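Local coordinates for histidine--tRNA ligase (Thermus thermophilus HB27, PDB 4RDX), which charges tRNA(His) with histidine at the expense of ATP, working as a homodimer of the class II aminoacyl-tRNA synthetase family, at residues 79-84 / 110-115; 125-130 / 310-315; 191-196 / 212-217. All blocks are in the same frame, centred on the assembly; numbering follows the deposited sequence.

Contacts 1 and 2 lie in the buried centre of the catalytic domain, with centres 12 Å apart; contact 3 is partly buried in a helical region about 32 Å from either, measured between centres. The first two share a sheet: strand 104-113 of contact 1 pairs with strand 125-134 of contact 2, and both touch AMP, contact 1 through its phosphate and contact 2 chiefly through its adenine and ribose. Their chemistry differs accordingly. Contact 1 sets arginines on backbone carbonyls and phosphate, contact 2 ties a strand to a helix through a histidine-carboxylate bond, and contact 3, nested within the loop closed by contact 2, gathers serine hydroxyls on one aspartate.

Contact 1: residues 79-84 / 110-115; sequences TLRPEG and GPMFRA. With AMP (adenosine monophosphate), chain C; nucleotides of chain B.
Arg81 and Pro82, in the turn after strand 77-80, meet the end of strand 104-113 in a buried, largely polar contact beside the AMP pocket. One backbone bond, Phe113 N to Arg81 O (2.8 Å), joins the two segments, and a water bridges Leu80 O and Phe113 O. The Arg81 side chain runs along strand 104-113, toward Pro111: CG is opposite the backbone N (chi1 -156°) and a bend at chi3 turns the guanidinium edge to Pro111 O, NE giving a weak bond and NH2 modelled too close to trust. Met112 SD packs 3.6 Å from Arg81 NE, while Leu80 CD2 lies over the rim of one Phe113 face. Strand 104-113 belongs to motif 2 of class II synthetases, whose arginine, here Arg114, characteristically meets the alpha-phosphate. Arg114 NE and NH2 grip Pro82 O side-on, at 2.9 and 3.1 Å, from the same face of the carbonyl; Arg114 NH2 also reaches AMP O1P (2.7 Å), and NH1 donates to AMP O2P (3.1 Å) at 174°. A leucine in its place has no N-H to offer, and the AMP phosphate would probably be left with its charge less well balanced and Pro82 O without its side-chain partner. The base of A78 of the tRNA covers one guanidinium face of Arg114, and its C2 touches Pro82 CB (3.5 Å). Glu83 OE2 caps Ala86 N at the start of helix 85-94.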
# COMPACT_ATOMS: atom_id res chain seq x y z
N THR A 79 -8.69 16.65 6.36
CA THR A 79 -7.50 16.95 5.58
C THR A 79 -6.85 15.67 5.09
O THR A 79 -6.61 14.73 5.87
CB THR A 79 -6.48 17.77 6.40
OG1 THR A 79 -6.95 19.11 6.55
CG2 THR A 79 -5.14 17.80 5.69
N LEU A 80 -6.61 15.62 3.78
CA LEU A 80 -5.79 14.58 3.18
C LEU A 80 -4.38 14.70 3.75
O LEU A 80 -3.76 15.75 3.67
CB LEU A 80 -5.78 14.73 1.66
CG LEU A 80 -6.62 13.74 0.85
CD1 LEU A 80 -8.05 13.67 1.37
CD2 LEU A 80 -6.60 14.10 -0.62
N ARG A 81 -3.91 13.59 4.32
CA ARG A 81 -2.61 13.49 4.98
C ARG A 81 -1.49 14.16 4.19
O ARG A 81 -1.16 13.72 3.09
CB ARG A 81 -2.30 12.00 5.19
CG ARG A 81 -1.33 11.67 6.31
CD ARG A 81 -1.20 10.16 6.46
NE ARG A 81 -0.90 9.50 5.19
CZ ARG A 81 -1.12 8.21 4.94
NH1 ARG A 81 -1.64 7.44 5.89
NH2 ARG A 81 -0.82 7.70 3.76
N PRO A 82 -0.89 15.22 4.76
CA PRO A 82 0.27 15.86 4.13
C PRO A 82 1.61 15.37 4.70
O PRO A 82 2.64 15.48 4.03
CB PRO A 82 0.06 17.33 4.47
CG PRO A 82 -0.57 17.29 5.81
CD PRO A 82 -1.43 16.04 5.85
N GLU A 83 1.58 14.82 5.91
CA GLU A 83 2.78 14.30 6.56
C GLU A 83 2.46 13.08 7.43
O GLU A 83 1.31 12.84 7.78
CB GLU A 83 3.44 15.38 7.41
CG GLU A 83 2.51 16.06 8.40
CD GLU A 83 3.02 15.99 9.83
OE1 GLU A 83 2.67 16.88 10.64
OE2 GLU A 83 3.77 15.04 10.15
N GLY A 84 3.49 12.32 7.78
CA GLY A 84 3.31 11.12 8.56
C GLY A 84 3.34 11.34 10.07
O GLY A 84 2.45 10.86 10.78
N GLY A 110 3.46 4.96 2.90
CA GLY A 110 2.22 5.28 2.23
C GLY A 110 2.12 6.65 1.58
O GLY A 110 3.04 7.46 1.68
N PRO A 111 1.00 6.90 0.89
CA PRO A 111 0.73 8.15 0.18
C PRO A 111 0.60 9.37 1.08
O PRO A 111 0.03 9.32 2.17
CB PRO A 111 -0.61 7.88 -0.52
CG PRO A 111 -1.22 6.76 0.25
CD PRO A 111 -0.06 5.91 0.66
N MET A 112 1.16 10.47 0.59
CA MET A 112 1.10 11.77 1.22
C MET A 112 0.65 12.75 0.15
O MET A 112 0.91 12.54 -1.04
CB MET A 112 2.49 12.16 1.75
CG MET A 112 3.15 11.12 2.65
SD MET A 112 2.26 10.82 4.19
CE MET A 112 3.35 9.67 5.03
N PHE A 113 -0.03 13.81 0.56
CA PHE A 113 -0.66 14.74 -0.37
C PHE A 113 -0.36 16.20 -0.04
O PHE A 113 -0.62 16.66 1.08
CB PHE A 113 -2.18 14.52 -0.37
CG PHE A 113 -2.58 13.08 -0.54
CD1 PHE A 113 -2.83 12.57 -1.80
CD2 PHE A 113 -2.68 12.24 0.55
CE1 PHE A 113 -3.20 11.25 -1.96
CE2 PHE A 113 -3.04 10.92 0.40
CZ PHE A 113 -3.30 10.42 -0.86
N ARG A 114 0.19 16.92 -1.01
CA ARG A 114 0.48 18.35 -0.83
C ARG A 114 0.07 19.14 -2.07
O ARG A 114 -0.08 18.58 -3.15
CB ARG A 114 1.96 18.56 -0.49
CG ARG A 114 2.33 18.04 0.89
CD ARG A 114 3.83 18.04 1.16
NE ARG A 114 4.11 17.35 2.42
CZ ARG A 114 5.31 17.30 2.99
NH1 ARG A 114 6.35 17.91 2.44
NH2 ARG A 114 5.46 16.64 4.14
N ALA A 115 -0.13 20.45 -1.90
CA ALA A 115 -0.76 21.25 -2.94
C ALA A 115 0.17 22.25 -3.62
O ALA A 115 -0.29 23.26 -4.17
CB ALA A 115 -1.99 21.95 -2.39
P AMP C . 9.31 16.61 4.39
O1P AMP C . 7.98 16.13 4.92
O2P AMP C . 9.23 17.92 3.64
O3P AMP C . 10.43 16.52 5.39
O5' AMP C . 9.67 15.52 3.29
C5' AMP C . 10.59 14.47 3.56
C4' AMP C . 11.01 13.79 2.29
O4' AMP C . 9.82 13.37 1.57
C3' AMP C . 11.77 14.66 1.30
O3' AMP C . 13.16 14.69 1.57
C2' AMP C . 11.42 14.05 -0.05
O2' AMP C . 12.24 12.93 -0.33
C1' AMP C . 9.99 13.57 0.18
N9 AMP C . 8.99 14.56 -0.26
C8 AMP C . 8.53 15.59 0.47
N7 AMP C . 7.60 16.32 -0.22
C5 AMP C . 7.46 15.73 -1.43
C6 AMP C . 6.66 15.99 -2.65
N6 AMP C . 5.79 17.03 -2.72
N1 AMP C . 6.81 15.14 -3.69
C2 AMP C . 7.66 14.10 -3.63
N3 AMP C . 8.43 13.81 -2.56
C4 AMP C . 8.37 14.58 -1.45
P A B 78 10.56 22.51 6.47
OP1 A B 78 11.24 23.83 6.52
OP2 A B 78 11.33 21.30 6.08
O5' A B 78 9.91 22.22 7.89
C5' A B 78 8.50 22.29 8.07
C4' A B 78 7.88 20.91 8.08
O4' A B 78 6.44 21.03 7.86
C3' A B 78 8.34 19.97 6.98
O3' A B 78 9.57 19.34 7.28
C2' A B 78 7.17 19.00 6.85
O2' A B 78 7.20 18.03 7.89
C1' A B 78 5.98 19.93 7.10
N9 A B 78 5.40 20.44 5.85
C8 A B 78 6.05 21.02 4.78
N7 A B 78 5.26 21.38 3.80
C5 A B 78 4.00 21.02 4.25
C6 A B 78 2.72 21.14 3.67
N6 A B 78 2.51 21.67 2.47
N1 A B 78 1.67 20.68 4.38
C2 A B 78 1.89 20.14 5.59
N3 A B 78 3.04 19.98 6.24
C4 A B 78 4.07 20.45 5.51
O HOH W 1 -2.95 17.69 2.11

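Contact 2: residues 125-130 / 310-315. With AMP (adenosine monophosphate), chain C.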
# COMPACT_ATOMS: atom_id res chain seq x y z
N GLN A 125 0.61 13.97 -5.20
CA GLN A 125 0.53 12.73 -4.44
C GLN A 125 1.85 12.00 -4.57
O GLN A 125 2.28 11.66 -5.67
CB GLN A 125 -0.61 11.84 -4.92
CG GLN A 125 -0.60 10.48 -4.23
CD GLN A 125 -1.73 9.57 -4.68
OE1 GLN A 125 -2.83 10.03 -4.97
NE2 GLN A 125 -1.45 8.27 -4.75
N PHE A 126 2.50 11.77 -3.43
CA PHE A 126 3.79 11.10 -3.45
C PHE A 126 3.79 10.03 -2.37
O PHE A 126 2.82 9.88 -1.65
CB PHE A 126 4.93 12.10 -3.27
CG PHE A 126 4.91 12.84 -1.96
CD1 PHE A 126 4.10 13.95 -1.78
CD2 PHE A 126 5.71 12.44 -0.92
CE1 PHE A 126 4.08 14.63 -0.58
CE2 PHE A 126 5.70 13.11 0.29
CZ PHE A 126 4.89 14.21 0.46
N HIS A 127 4.87 9.26 -2.26
CA HIS A 127 4.91 8.19 -1.26
C HIS A 127 6.07 8.34 -0.30
O HIS A 127 7.20 8.66 -0.69
CB HIS A 127 4.91 6.82 -1.94
CG HIS A 127 3.69 6.55 -2.76
ND1 HIS A 127 3.45 7.19 -3.96
CD2 HIS A 127 2.62 5.75 -2.54
CE1 HIS A 127 2.29 6.77 -4.45
NE2 HIS A 127 1.77 5.90 -3.61
N GLN A 128 5.79 8.13 0.98
CA GLN A 128 6.78 8.35 2.02
C GLN A 128 7.00 7.12 2.88
O GLN A 128 6.09 6.30 3.06
CB GLN A 128 6.36 9.52 2.91
CG GLN A 128 7.23 10.76 2.79
CD GLN A 128 6.73 11.89 3.67
OE1 GLN A 128 5.92 11.68 4.57
NE2 GLN A 128 7.20 13.10 3.40
N VAL A 129 8.22 6.99 3.40
CA VAL A 129 8.48 6.07 4.49
C VAL A 129 8.83 6.89 5.72
O VAL A 129 9.65 7.80 5.65
CB VAL A 129 9.64 5.10 4.18
CG1 VAL A 129 9.91 4.20 5.38
CG2 VAL A 129 9.32 4.27 2.95
N ASN A 130 8.17 6.57 6.82
CA ASN A 130 8.29 7.31 8.07
C ASN A 130 8.73 6.40 9.19
O ASN A 130 8.32 5.24 9.27
CB ASN A 130 6.95 7.94 8.44
CG ASN A 130 6.69 9.24 7.71
OD1 ASN A 130 6.83 10.32 8.28
ND2 ASN A 130 6.30 9.14 6.45
N GLY A 310 11.34 10.14 0.65
CA GLY A 310 10.49 10.00 -0.52
C GLY A 310 10.90 8.86 -1.43
O GLY A 310 11.99 8.88 -1.99
N VAL A 311 10.00 7.89 -1.58
CA VAL A 311 10.24 6.71 -2.41
C VAL A 311 10.59 7.08 -3.86
O VAL A 311 11.47 6.48 -4.47
CB VAL A 311 9.01 5.78 -2.39
CG1 VAL A 311 9.24 4.57 -3.27
CG2 VAL A 311 8.70 5.35 -0.95
N GLU A 312 9.90 8.09 -4.38
CA GLU A 312 10.16 8.58 -5.73
C GLU A 312 11.60 9.09 -5.90
O GLU A 312 12.31 8.68 -6.82
CB GLU A 312 9.18 9.69 -6.12
CG GLU A 312 7.76 9.22 -6.40
CD GLU A 312 6.95 9.03 -5.14
OE1 GLU A 312 7.44 9.41 -4.05
OE2 GLU A 312 5.81 8.51 -5.23
N ARG A 313 12.02 9.99 -5.01
CA ARG A 313 13.35 10.58 -5.11
C ARG A 313 14.44 9.53 -4.92
O ARG A 313 15.51 9.62 -5.52
CB ARG A 313 13.52 11.70 -4.08
CG ARG A 313 12.48 12.81 -4.21
CD ARG A 313 12.88 14.06 -3.43
NE ARG A 313 11.90 15.13 -3.61
CZ ARG A 313 11.91 16.28 -2.93
NH1 ARG A 313 12.84 16.51 -2.02
NH2 ARG A 313 10.97 17.19 -3.17
N VAL A 314 14.16 8.53 -4.10
CA VAL A 314 15.08 7.42 -3.93
C VAL A 314 15.15 6.58 -5.21
O VAL A 314 16.22 6.08 -5.57
CB VAL A 314 14.67 6.53 -2.71
CG1 VAL A 314 15.59 5.33 -2.63
CG2 VAL A 314 14.72 7.33 -1.43
N ALA A 315 14.02 6.45 -5.91
CA ALA A 315 14.01 5.76 -7.20
C ALA A 315 14.89 6.50 -8.20
O ALA A 315 15.73 5.91 -8.89
CB ALA A 315 12.59 5.62 -7.73
P AMP C . 9.31 16.61 4.39
O1P AMP C . 7.98 16.13 4.92
O2P AMP C . 9.23 17.92 3.64
O3P AMP C . 10.43 16.52 5.39
O5' AMP C . 9.67 15.52 3.29
C5' AMP C . 10.59 14.47 3.56
C4' AMP C . 11.01 13.79 2.29
O4' AMP C . 9.82 13.37 1.57
C3' AMP C . 11.77 14.66 1.30
O3' AMP C . 13.16 14.69 1.57
C2' AMP C . 11.42 14.05 -0.05
O2' AMP C . 12.24 12.93 -0.33
C1' AMP C . 9.99 13.57 0.18
N9 AMP C . 8.99 14.56 -0.26
C8 AMP C . 8.53 15.59 0.47
N7 AMP C . 7.60 16.32 -0.22
C5 AMP C . 7.46 15.73 -1.43
C6 AMP C . 6.66 15.99 -2.65
N6 AMP C . 5.79 17.03 -2.72
N1 AMP C . 6.81 15.14 -3.69
C2 AMP C . 7.66 14.10 -3.63
N3 AMP C . 8.43 13.81 -2.56
C4 AMP C . 8.37 14.58 -1.45
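Glu312, in the first turn of helix 311-320, sends its side chain back to strand 125-134 and holds His127 by both backbone and ring. From CB the chain places CG opposite the carbonyl carbon, then bends at chi2, carrying the carboxylate to the strand. Glu312 CD arrives 4.1 Å from Phe126 CB. Glu312 OE1 accepts an almost straight bond from His127 N (3.1 Å, 170°) on its syn lone pair. Glu312 OE2 takes His127 ND1 at 3.0 Å; the donor comes nearly along the C-O bond, and the oxygen lies close to the imidazole plane, at the ring edge. Ring and carboxylate planes are 37° apart. A weak second bond from His127 N to OE2 completes the grip, so the carboxylate fixes the rotation of the imidazole and would probably favour a proton on ND1.

The backbone adds Val311 N to His127 O (3.0 Å), next to the antiparallel, non-hydrogen-bonded pair Gln128-Gly310. Gly310 ends strand 304-310 and is the N-cap of helix 311-320, which leaves at 89° to strand 125-130. Beside this joint, Val311 CG2 meets Val129 CG2 (4.1 Å).

On the nucleotide side, the Phe126 ring lies flat against the adenine, AMP C5 standing 3.4 Å above the plane of the Phe126 ring, over its centre, while Gln128 NE2 donates to AMP O4' (3.2 Å). The Arg313 guanidinium comes to the other side of the base, placing one face over AMP C2', and is held by Gly121 O and Ala283 O. Adenine set between a motif 2 phenylalanine and a motif 3 arginine, the latter on a helix entered directly from a strand, is the signature of the class II synthetase ATP site.

Contact 3: residues 191-196 / 212-217. With nucleotides of chain B.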
# COMPACT_ATOMS: atom_id res chain seq x y z
N ALA A 191 19.36 46.40 0.79
CA ALA A 191 20.34 45.58 0.09
C ALA A 191 19.77 44.19 -0.20
O ALA A 191 20.28 43.47 -1.05
CB ALA A 191 21.62 45.47 0.90
N LEU A 192 18.71 43.83 0.51
CA LEU A 192 18.09 42.52 0.35
C LEU A 192 17.18 42.45 -0.87
O LEU A 192 16.57 43.45 -1.26
CB LEU A 192 17.27 42.15 1.59
CG LEU A 192 18.03 41.90 2.89
CD1 LEU A 192 17.04 41.66 4.02
CD2 LEU A 192 18.96 40.71 2.74
N SER A 193 17.10 41.27 -1.47
CA SER A 193 16.14 41.03 -2.54
C SER A 193 14.74 40.98 -1.94
O SER A 193 14.58 40.95 -0.72
CB SER A 193 16.46 39.72 -3.27
OG SER A 193 16.45 38.62 -2.37
N GLU A 194 13.72 40.98 -2.80
CA GLU A 194 12.33 41.05 -2.36
C GLU A 194 11.93 39.89 -1.44
O GLU A 194 11.40 40.11 -0.34
CB GLU A 194 11.39 41.13 -3.57
CG GLU A 194 11.71 42.28 -4.51
CD GLU A 194 11.67 43.63 -3.81
OE1 GLU A 194 10.83 43.82 -2.91
OE2 GLU A 194 12.50 44.50 -4.16
N ASP A 195 12.21 38.67 -1.91
CA ASP A 195 11.93 37.46 -1.14
C ASP A 195 12.49 37.58 0.28
O ASP A 195 11.77 37.36 1.26
CB ASP A 195 12.55 36.24 -1.83
CG ASP A 195 11.82 35.85 -3.11
OD1 ASP A 195 10.64 36.22 -3.27
OD2 ASP A 195 12.43 35.15 -3.95
N SER A 196 13.76 37.94 0.38
CA SER A 196 14.44 38.09 1.66
C SER A 196 13.87 39.21 2.54
O SER A 196 13.98 39.15 3.76
CB SER A 196 15.94 38.31 1.46
OG SER A 196 16.63 37.08 1.35
N SER A 212 19.59 33.73 -3.81
CA SER A 212 20.05 34.99 -4.38
C SER A 212 21.51 35.26 -4.03
O SER A 212 21.89 35.30 -2.85
CB SER A 212 19.18 36.14 -3.89
OG SER A 212 19.86 37.38 -3.98
N GLU A 213 22.33 35.46 -5.06
CA GLU A 213 23.76 35.67 -4.89
C GLU A 213 24.10 36.90 -4.05
O GLU A 213 25.02 36.86 -3.23
CB GLU A 213 24.44 35.77 -6.26
CG GLU A 213 25.60 34.82 -6.42
CD GLU A 213 25.25 33.41 -5.99
OE1 GLU A 213 25.56 33.05 -4.83
OE2 GLU A 213 24.68 32.66 -6.81
N ARG A 214 23.36 37.98 -4.26
CA ARG A 214 23.57 39.21 -3.52
C ARG A 214 23.32 39.01 -2.02
O ARG A 214 24.04 39.56 -1.18
CB ARG A 214 22.68 40.33 -4.07
CG ARG A 214 22.99 40.73 -5.50
CD ARG A 214 21.85 41.53 -6.12
NE ARG A 214 20.55 40.98 -5.77
CZ ARG A 214 20.05 39.85 -6.28
NH1 ARG A 214 20.74 39.15 -7.16
NH2 ARG A 214 18.85 39.43 -5.90
N ASP A 215 22.30 38.21 -1.70
CA ASP A 215 21.98 37.90 -0.31
C ASP A 215 23.12 37.15 0.37
O ASP A 215 23.52 37.49 1.48
CB ASP A 215 20.69 37.08 -0.21
CG ASP A 215 19.45 37.91 -0.47
OD1 ASP A 215 19.51 39.14 -0.30
OD2 ASP A 215 18.41 37.32 -0.84
N GLN A 216 23.63 36.12 -0.31
CA GLN A 216 24.75 35.34 0.21
C GLN A 216 25.99 36.21 0.38
O GLN A 216 26.73 36.07 1.36
CB GLN A 216 25.05 34.15 -0.71
CG GLN A 216 23.98 33.07 -0.69
CD GLN A 216 23.83 32.42 0.67
OE1 GLN A 216 24.78 32.37 1.46
NE2 GLN A 216 22.64 31.92 0.96
N ALA A 217 26.21 37.11 -0.57
CA ALA A 217 27.32 38.06 -0.48
C ALA A 217 27.19 38.95 0.76
O ALA A 217 28.16 39.14 1.50
CB ALA A 217 27.40 38.91 -1.74
P C B 75 13.37 29.71 -3.66
OP1 C B 75 14.36 30.33 -2.74
OP2 C B 75 13.20 28.24 -3.69
O5' C B 75 11.95 30.37 -3.39
C5' C B 75 11.80 31.78 -3.34
C4' C B 75 10.35 32.20 -3.25
O4' C B 75 9.62 31.74 -4.41
C3' C B 75 9.56 31.66 -2.08
O3' C B 75 9.80 32.38 -0.88
C2' C B 75 8.12 31.79 -2.57
O2' C B 75 7.64 33.12 -2.39
C1' C B 75 8.27 31.53 -4.07
N1 C B 75 7.87 30.15 -4.44
C2 C B 75 6.51 29.83 -4.48
O2 C B 75 5.67 30.71 -4.21
N3 C B 75 6.13 28.58 -4.82
C4 C B 75 7.05 27.67 -5.11
N4 C B 75 6.62 26.45 -5.44
C5 C B 75 8.45 27.96 -5.07
C6 C B 75 8.81 29.20 -4.74
O HOH W 2 20.79 41.20 -1.65
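Ser193 carries OG between its backbone N and carbonyl carbon (chi1 59°), and Asp215 sets CG opposite its own carbonyl carbon (chi1 -74°); together these torsions bring hydroxyl and carboxylate to 2.8 Å, Ser193 OG to Asp215 OD2. Ser196 OG donates to Asp215 OD2, also at 2.8 Å. The two hydroxyls come from opposite faces of the carboxylate: that of Ser193 near the plane on the syn side, that of Ser196 well above it at 67°. Ser210 OG is a further partner of OD2, so three serines gather on one buried acceptor. Asp215 OD1 is held more loosely, by a weak bond from Ser193 N (3.4 Å) and a water.

Ser193 occupies the N-cap of helix 194-202, but its hydroxyl is spent on Asp215 and makes no capping bond. Ser212, at the N-cap of helix 213-221, does cap, accepting weakly from Asp215 N. At the more exposed border, an edge of the Arg214 guanidinium presents NH2 to Ser193 CB (3.6 Å).

Asp195 OD2 approaches C5' of C75 in the tRNA (3.5 Å), consistent with the helical insertion between motifs 2 and 3 that faces the acceptor arm in this enzyme. Within it Asp215 pins the start of helix 194-202 to the first turn of helix 213-221, whose Leu218 packs on Ala191 and Leu192, while Ile207 in the intervening loop touches Ser196.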